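Local coordinates for cell cycle serine/threonine-protein kinase CDC5/MSD2 (Saccharomyces cerevisiae, PDB 6MF4) that phosphorylates serine and threonine residues of cell-cycle proteins to drive mitotic exit, and is represented here by its phosphoprotein-binding polo-box domain, at residues Phe219-Lys224 / Met229-Gly234; Leu131-Ala134 / Phe139-Ile142; Gly259-Pro262 / Glu266-Phe269. One frame throughout, in Å; residues are numbered along the deposited sequence.

In the fold
The three contacts sample both polo boxes of the domain. Contact 2, within the hairpin of strands 129-132 and 138-145, belongs to polo box 1; contacts 1 and 3 both belong to polo box 2, contact 1 in its antiparallel sheet and contact 3 in the loop leading into helix 269-283. Contacts 1 and 3 have centres about 14 Å apart and touch directly, Met229 CE lying 3.7 Å from Phe269 CE1. Contact 2 stands apart, its centre about 23 Å from that of contact 1 and about 36 Å from that of contact 3. It is also the one beside a zinc site: the Leu133 side chain comes within about 6 Å (nearest atom) of a bound zinc ion held by Glu138, His154 and His194.

Contact 1: residues Phe219-Lys224 / Met229-Gly234; sequences FQFNFK and MAISDG
Phe221 and Ile231 meet on one face of an antiparallel beta hairpin in the sheet of polo box 2, with Phe219 and Met229 on that same face and Gln220 and Ala230 on the other. Phe219 and Ile231 exchange two backbone bonds, as do Phe221 and Met229. The Phe221 and Ile231 side chains slant across one another, Phe221 CE1 4.1 Å from Ile231 CG1. With its CG beside the backbone N (chi1 -56°), the Phe221 ring turns its edge to Met229 O, which lies in the ring plane. Met229 then reaches the next phenylalanine: SD sits obliquely to the Phe223 ring, 5.4 Å from its centroid, a Met-aromatic contact. Helix 269-283 packs on this aromatic face through Leu280 and Ile276. On the opposite face the Gln220 chain runs out extended, its amide spanning two partners, with OE1 accepting from Val99 N and NE2 holding Asn222. Replacing Gln220 by alanine removes both ends of this bridge, which would probably leave Val99 N without its side-chain acceptor and the Asn222 amide less firmly fixed in its rotation. Gln220 NE2 donates to Asn222 OD1 over 3.0 Å, in the carbonyl plane and on a lone pair of that oxygen.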
# COMPACT_ATOMS: atom_id res chain seq x y z
N PHE A 219 1.80 1.39 4.25
CA PHE A 219 2.93 1.37 3.33
C PHE A 219 3.53 -0.02 3.30
O PHE A 219 3.78 -0.61 4.35
CB PHE A 219 3.99 2.39 3.73
CG PHE A 219 3.54 3.82 3.64
CD1 PHE A 219 2.84 4.41 4.68
CD2 PHE A 219 3.81 4.57 2.51
CE1 PHE A 219 2.43 5.72 4.59
CE2 PHE A 219 3.39 5.89 2.42
CZ PHE A 219 2.70 6.46 3.46
N GLN A 220 3.75 -0.55 2.10
CA GLN A 220 4.38 -1.86 1.95
C GLN A 220 5.69 -1.73 1.20
O GLN A 220 5.78 -1.00 0.21
CB GLN A 220 3.44 -2.83 1.24
CG GLN A 220 4.01 -4.23 1.12
CD GLN A 220 3.00 -5.20 0.53
OE1 GLN A 220 1.80 -5.02 0.68
NE2 GLN A 220 3.50 -6.22 -0.16
N PHE A 221 6.69 -2.46 1.67
CA PHE A 221 8.02 -2.44 1.07
C PHE A 221 8.47 -3.86 0.76
O PHE A 221 8.67 -4.67 1.67
CB PHE A 221 9.01 -1.76 2.01
CG PHE A 221 8.61 -0.37 2.41
CD1 PHE A 221 7.72 -0.17 3.45
CD2 PHE A 221 9.12 0.73 1.75
CE1 PHE A 221 7.34 1.11 3.83
CE2 PHE A 221 8.75 2.01 2.13
CZ PHE A 221 7.86 2.19 3.16
N ASN A 222 8.62 -4.15 -0.53
CA ASN A 222 9.10 -5.45 -1.00
C ASN A 222 10.57 -5.35 -1.38
O ASN A 222 10.92 -4.73 -2.39
CB ASN A 222 8.29 -5.94 -2.20
CG ASN A 222 6.87 -6.31 -1.85
OD1 ASN A 222 6.40 -6.10 -0.73
ND2 ASN A 222 6.16 -6.89 -2.82
N PHE A 223 11.43 -5.97 -0.58
CA PHE A 223 12.87 -5.91 -0.80
C PHE A 223 13.34 -7.04 -1.71
O PHE A 223 12.64 -8.04 -1.88
CB PHE A 223 13.62 -5.94 0.54
CG PHE A 223 13.23 -4.82 1.47
CD1 PHE A 223 13.90 -3.61 1.44
CD2 PHE A 223 12.17 -4.97 2.35
CE1 PHE A 223 13.54 -2.58 2.28
CE2 PHE A 223 11.80 -3.94 3.20
CZ PHE A 223 12.49 -2.75 3.16
N LYS A 224 14.52 -6.87 -2.30
CA LYS A 224 15.08 -7.83 -3.25
C LYS A 224 15.17 -9.25 -2.71
O LYS A 224 15.10 -10.22 -3.48
CB LYS A 224 16.48 -7.37 -3.67
CG LYS A 224 16.49 -6.08 -4.48
N MET A 229 7.94 -5.94 4.25
CA MET A 229 7.50 -5.29 5.47
C MET A 229 6.41 -4.30 5.14
O MET A 229 6.48 -3.59 4.13
CB MET A 229 8.68 -4.59 6.15
CG MET A 229 9.67 -5.57 6.78
SD MET A 229 11.19 -4.77 7.32
CE MET A 229 10.55 -3.38 8.26
N ALA A 230 5.39 -4.27 5.99
CA ALA A 230 4.32 -3.30 5.87
C ALA A 230 4.24 -2.46 7.14
O ALA A 230 4.27 -3.00 8.25
CB ALA A 230 2.99 -3.99 5.61
N ILE A 231 4.17 -1.15 6.96
CA ILE A 231 4.04 -0.21 8.07
C ILE A 231 2.61 0.34 8.10
O ILE A 231 2.12 0.87 7.10
CB ILE A 231 5.03 0.96 7.94
CG1 ILE A 231 6.47 0.45 7.79
CG2 ILE A 231 4.92 1.91 9.12
CD1 ILE A 231 7.01 -0.32 9.00
N SER A 232 1.95 0.21 9.25
CA SER A 232 0.57 0.66 9.38
C SER A 232 0.33 1.39 10.70
O SER A 232 1.21 1.47 11.55
CB SER A 232 -0.40 -0.52 9.26
OG SER A 232 -0.17 -1.49 10.27
N ASP A 233 -0.88 1.90 10.85
CA ASP A 233 -1.28 2.65 12.03
C ASP A 233 -0.32 3.80 12.29
O ASP A 233 0.20 3.97 13.40
CB ASP A 233 -1.35 1.72 13.25
CG ASP A 233 -2.08 2.35 14.42
OD1 ASP A 233 -2.79 3.35 14.22
OD2 ASP A 233 -1.93 1.84 15.55
N GLY A 234 -0.09 4.60 11.26
CA GLY A 234 0.73 5.79 11.38
C GLY A 234 2.13 5.51 11.86
O GLY A 234 2.68 6.27 12.65

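Contact 2: residues Leu131-Ala134 / Phe139-Ile142; sequences LRLA and FWYI
Trp140 meets two leucines at CD1 of its indole. Leu133 CD1 comes within 3.8 Å of Trp140 CD1, and Leu131 CD2 approaches that same carbon at 4.2 Å. Both leucine side chains slant across the indole. Leu131 is brought there by a first torsion that sets CG opposite its own backbone N (chi1 -175°), and its CB also borders Ile142 CD1. Beneath these side chains the backbones are tied by a reciprocal pair: Leu131 N donates to Trp140 O over 2.9 Å, and Trp140 N returns a bond of 3.0 Å to Leu131 O. This is an antiparallel beta hairpin of polo box 1, with Leu131 and Trp140 as a hydrogen-bonded pair on one face and Arg132 and Phe139 as the adjoining non-hydrogen-bonded pair on the other. On that second face, Phe139 CB lies 3.3 Å from Leu131 O and also touches Arg132 CA, while helix 165-178 receives the ring of Phe139 on Leu168 and the chain of Arg132 on Val171 and Ala175. Farther out on the tryptophan side, the indole NE1 donates to OD2 of Asp197, a residue seen to bind zinc in this protein. His154 and His194, which with Glu138 coordinate a zinc ion in this model, meet the indole edge-to-face, and Leu133 touches His194 as well.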
# COMPACT_ATOMS: atom_id res chain seq x y z
N LEU A 131 -10.90 -1.28 -9.45
CA LEU A 131 -10.67 -2.26 -8.41
C LEU A 131 -11.76 -3.33 -8.51
O LEU A 131 -12.91 -3.10 -8.15
CB LEU A 131 -10.66 -1.61 -7.02
CG LEU A 131 -10.31 -2.54 -5.86
CD1 LEU A 131 -8.85 -2.97 -5.93
CD2 LEU A 131 -10.61 -1.87 -4.52
N ARG A 132 -11.37 -4.50 -9.01
CA ARG A 132 -12.26 -5.64 -9.19
C ARG A 132 -12.31 -6.47 -7.91
O ARG A 132 -11.31 -7.04 -7.50
CB ARG A 132 -11.77 -6.48 -10.37
CG ARG A 132 -12.54 -7.75 -10.68
CD ARG A 132 -11.62 -8.69 -11.45
NE ARG A 132 -12.29 -9.85 -12.03
CZ ARG A 132 -12.38 -11.04 -11.43
NH1 ARG A 132 -11.89 -11.24 -10.22
NH2 ARG A 132 -13.00 -12.03 -12.06
N LEU A 133 -13.48 -6.54 -7.27
CA LEU A 133 -13.60 -7.30 -6.04
C LEU A 133 -13.45 -8.79 -6.31
O LEU A 133 -13.72 -9.27 -7.41
CB LEU A 133 -14.93 -7.03 -5.33
CG LEU A 133 -14.93 -5.79 -4.43
CD1 LEU A 133 -14.99 -4.53 -5.25
CD2 LEU A 133 -16.07 -5.83 -3.43
N ALA A 134 -13.01 -9.51 -5.29
CA ALA A 134 -12.74 -10.94 -5.40
C ALA A 134 -14.00 -11.73 -5.75
O ALA A 134 -13.90 -12.86 -6.23
CB ALA A 134 -12.14 -11.45 -4.11
N PHE A 139 -17.24 -3.99 -8.89
CA PHE A 139 -15.99 -3.25 -9.01
C PHE A 139 -16.19 -1.78 -8.71
O PHE A 139 -17.31 -1.26 -8.80
CB PHE A 139 -15.36 -3.45 -10.40
CG PHE A 139 -16.08 -2.74 -11.52
CD1 PHE A 139 -17.11 -3.37 -12.21
CD2 PHE A 139 -15.70 -1.47 -11.92
CE1 PHE A 139 -17.76 -2.73 -13.26
CE2 PHE A 139 -16.34 -0.83 -12.97
CZ PHE A 139 -17.38 -1.46 -13.63
N TRP A 140 -15.10 -1.13 -8.32
CA TRP A 140 -15.03 0.32 -8.17
C TRP A 140 -14.29 0.93 -9.35
O TRP A 140 -13.25 0.43 -9.75
CB TRP A 140 -14.29 0.72 -6.89
CG TRP A 140 -14.93 0.32 -5.62
CD1 TRP A 140 -14.60 -0.74 -4.83
CD2 TRP A 140 -16.00 1.00 -4.95
NE1 TRP A 140 -15.40 -0.77 -3.72
CE2 TRP A 140 -16.27 0.28 -3.77
CE3 TRP A 140 -16.76 2.14 -5.24
CZ2 TRP A 140 -17.27 0.67 -2.87
CZ3 TRP A 140 -17.74 2.53 -4.35
CH2 TRP A 140 -17.99 1.79 -3.18
N TYR A 141 -14.83 2.02 -9.88
CA TYR A 141 -14.08 2.88 -10.79
C TYR A 141 -13.62 4.11 -10.02
O TYR A 141 -14.44 4.87 -9.50
CB TYR A 141 -14.91 3.29 -12.00
CG TYR A 141 -14.18 4.25 -12.92
CD1 TYR A 141 -13.02 3.86 -13.57
CD2 TYR A 141 -14.66 5.53 -13.15
CE1 TYR A 141 -12.34 4.73 -14.41
CE2 TYR A 141 -13.99 6.41 -13.98
CZ TYR A 141 -12.84 6.00 -14.61
OH TYR A 141 -12.17 6.86 -15.45
N ILE A 142 -12.31 4.28 -9.93
CA ILE A 142 -11.72 5.33 -9.11
C ILE A 142 -11.04 6.37 -10.00
O ILE A 142 -10.17 6.05 -10.79
CB ILE A 142 -10.70 4.76 -8.12
CG1 ILE A 142 -11.36 3.70 -7.24
CG2 ILE A 142 -10.13 5.86 -7.24
CD1 ILE A 142 -10.40 2.75 -6.59

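Contact 3: residues Gly259-Pro262 / Glu266-Phe269; sequences GEIP and ESNF
Ile261 reaches across the loop to Ser267 and Phe269, and its side chain can be followed atom by atom. Ile261 CB lies 3.7 Å from Ser267 OG. Ile261 CG1, placed opposite the carbonyl carbon and beside the backbone N (chi1 -56°), comes closer, 3.5 Å from Ser267 OG. At the tip Ile261 CD1 meets Phe269 CD1 at 3.9 Å, approaching the ring obliquely, so the branch passes from a polar neighbour to an aromatic one along its length. The isoleucine and phenylalanine side chains cross at about a right angle. Ser267 OG is not left to the hydrocarbon alone: it is hydrogen-bonded to the backbone O of Tyr264, which ties the serine side chain to the residues that link the two segments. Phe269 CB rests 4.2 Å from Glu260 CA, and the ring comes near Gly259 O through CD2. The backbone N of Ile261 is buried by this contact and has no hydrogen-bonding partner in the model. Gly259 has positive phi (97°) as the chain leaves helix 252-258, and a side chain there would press against the carbonyl O of the preceding residue. The loop thus folds back on itself between two helices of polo box 2: Phe269, at the start of helix 269-283, packs on Leu252, Val255 and Leu256 of helix 252-258, Ile261 joins it on Val255, and both Ile261 and Ser267 rest against Tyr240 of strand 237-241.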
# COMPACT_ATOMS: atom_id res chain seq x y z
N GLY A 259 15.48 -5.67 18.56
CA GLY A 259 16.64 -5.48 17.69
C GLY A 259 16.47 -6.07 16.30
O GLY A 259 17.19 -5.71 15.37
N GLU A 260 15.51 -6.97 16.15
CA GLU A 260 15.30 -7.66 14.89
C GLU A 260 13.90 -8.25 14.85
O GLU A 260 13.20 -8.27 15.86
CB GLU A 260 16.35 -8.76 14.70
CG GLU A 260 16.71 -9.48 16.00
CD GLU A 260 17.70 -10.62 15.78
OE1 GLU A 260 17.53 -11.68 16.43
OE2 GLU A 260 18.65 -10.45 14.98
N ILE A 261 13.48 -8.73 13.68
CA ILE A 261 12.20 -9.42 13.56
C ILE A 261 12.32 -10.75 14.30
O ILE A 261 13.23 -11.54 14.01
CB ILE A 261 11.80 -9.68 12.09
CG1 ILE A 261 11.76 -8.37 11.29
CG2 ILE A 261 10.46 -10.40 12.02
CD1 ILE A 261 10.62 -7.42 11.67
N PRO A 262 11.42 -11.01 15.26
CA PRO A 262 11.41 -12.33 15.90
C PRO A 262 11.25 -13.47 14.90
O PRO A 262 10.34 -13.43 14.06
CB PRO A 262 10.20 -12.25 16.84
CG PRO A 262 10.10 -10.82 17.19
CD PRO A 262 10.48 -10.08 15.93
N GLU A 266 17.80 -13.17 9.80
CA GLU A 266 18.44 -12.88 8.52
C GLU A 266 17.77 -11.72 7.78
O GLU A 266 18.19 -11.36 6.69
CB GLU A 266 18.43 -14.11 7.61
CG GLU A 266 17.06 -14.52 7.04
CD GLU A 266 16.25 -15.38 7.99
OE1 GLU A 266 16.52 -15.36 9.21
OE2 GLU A 266 15.33 -16.08 7.50
N SER A 267 16.71 -11.16 8.36
CA SER A 267 15.90 -10.19 7.63
C SER A 267 16.53 -8.80 7.63
O SER A 267 16.07 -7.93 6.90
CB SER A 267 14.49 -10.13 8.22
OG SER A 267 14.51 -9.85 9.61
N ASN A 268 17.58 -8.59 8.43
CA ASN A 268 18.32 -7.33 8.37
C ASN A 268 17.42 -6.12 8.62
O ASN A 268 17.42 -5.15 7.86
CB ASN A 268 19.03 -7.22 7.02
CG ASN A 268 20.19 -8.19 6.88
OD1 ASN A 268 20.75 -8.65 7.87
ND2 ASN A 268 20.54 -8.52 5.64
N PHE A 269 16.65 -6.19 9.70
CA PHE A 269 15.60 -5.21 9.96
C PHE A 269 16.09 -3.76 10.00
O PHE A 269 15.44 -2.88 9.44
CB PHE A 269 14.90 -5.56 11.28
CG PHE A 269 14.01 -4.47 11.80
CD1 PHE A 269 12.77 -4.23 11.22
CD2 PHE A 269 14.41 -3.67 12.86
CE1 PHE A 269 11.95 -3.23 11.69
CE2 PHE A 269 13.59 -2.67 13.34
CZ PHE A 269 12.36 -2.44 12.75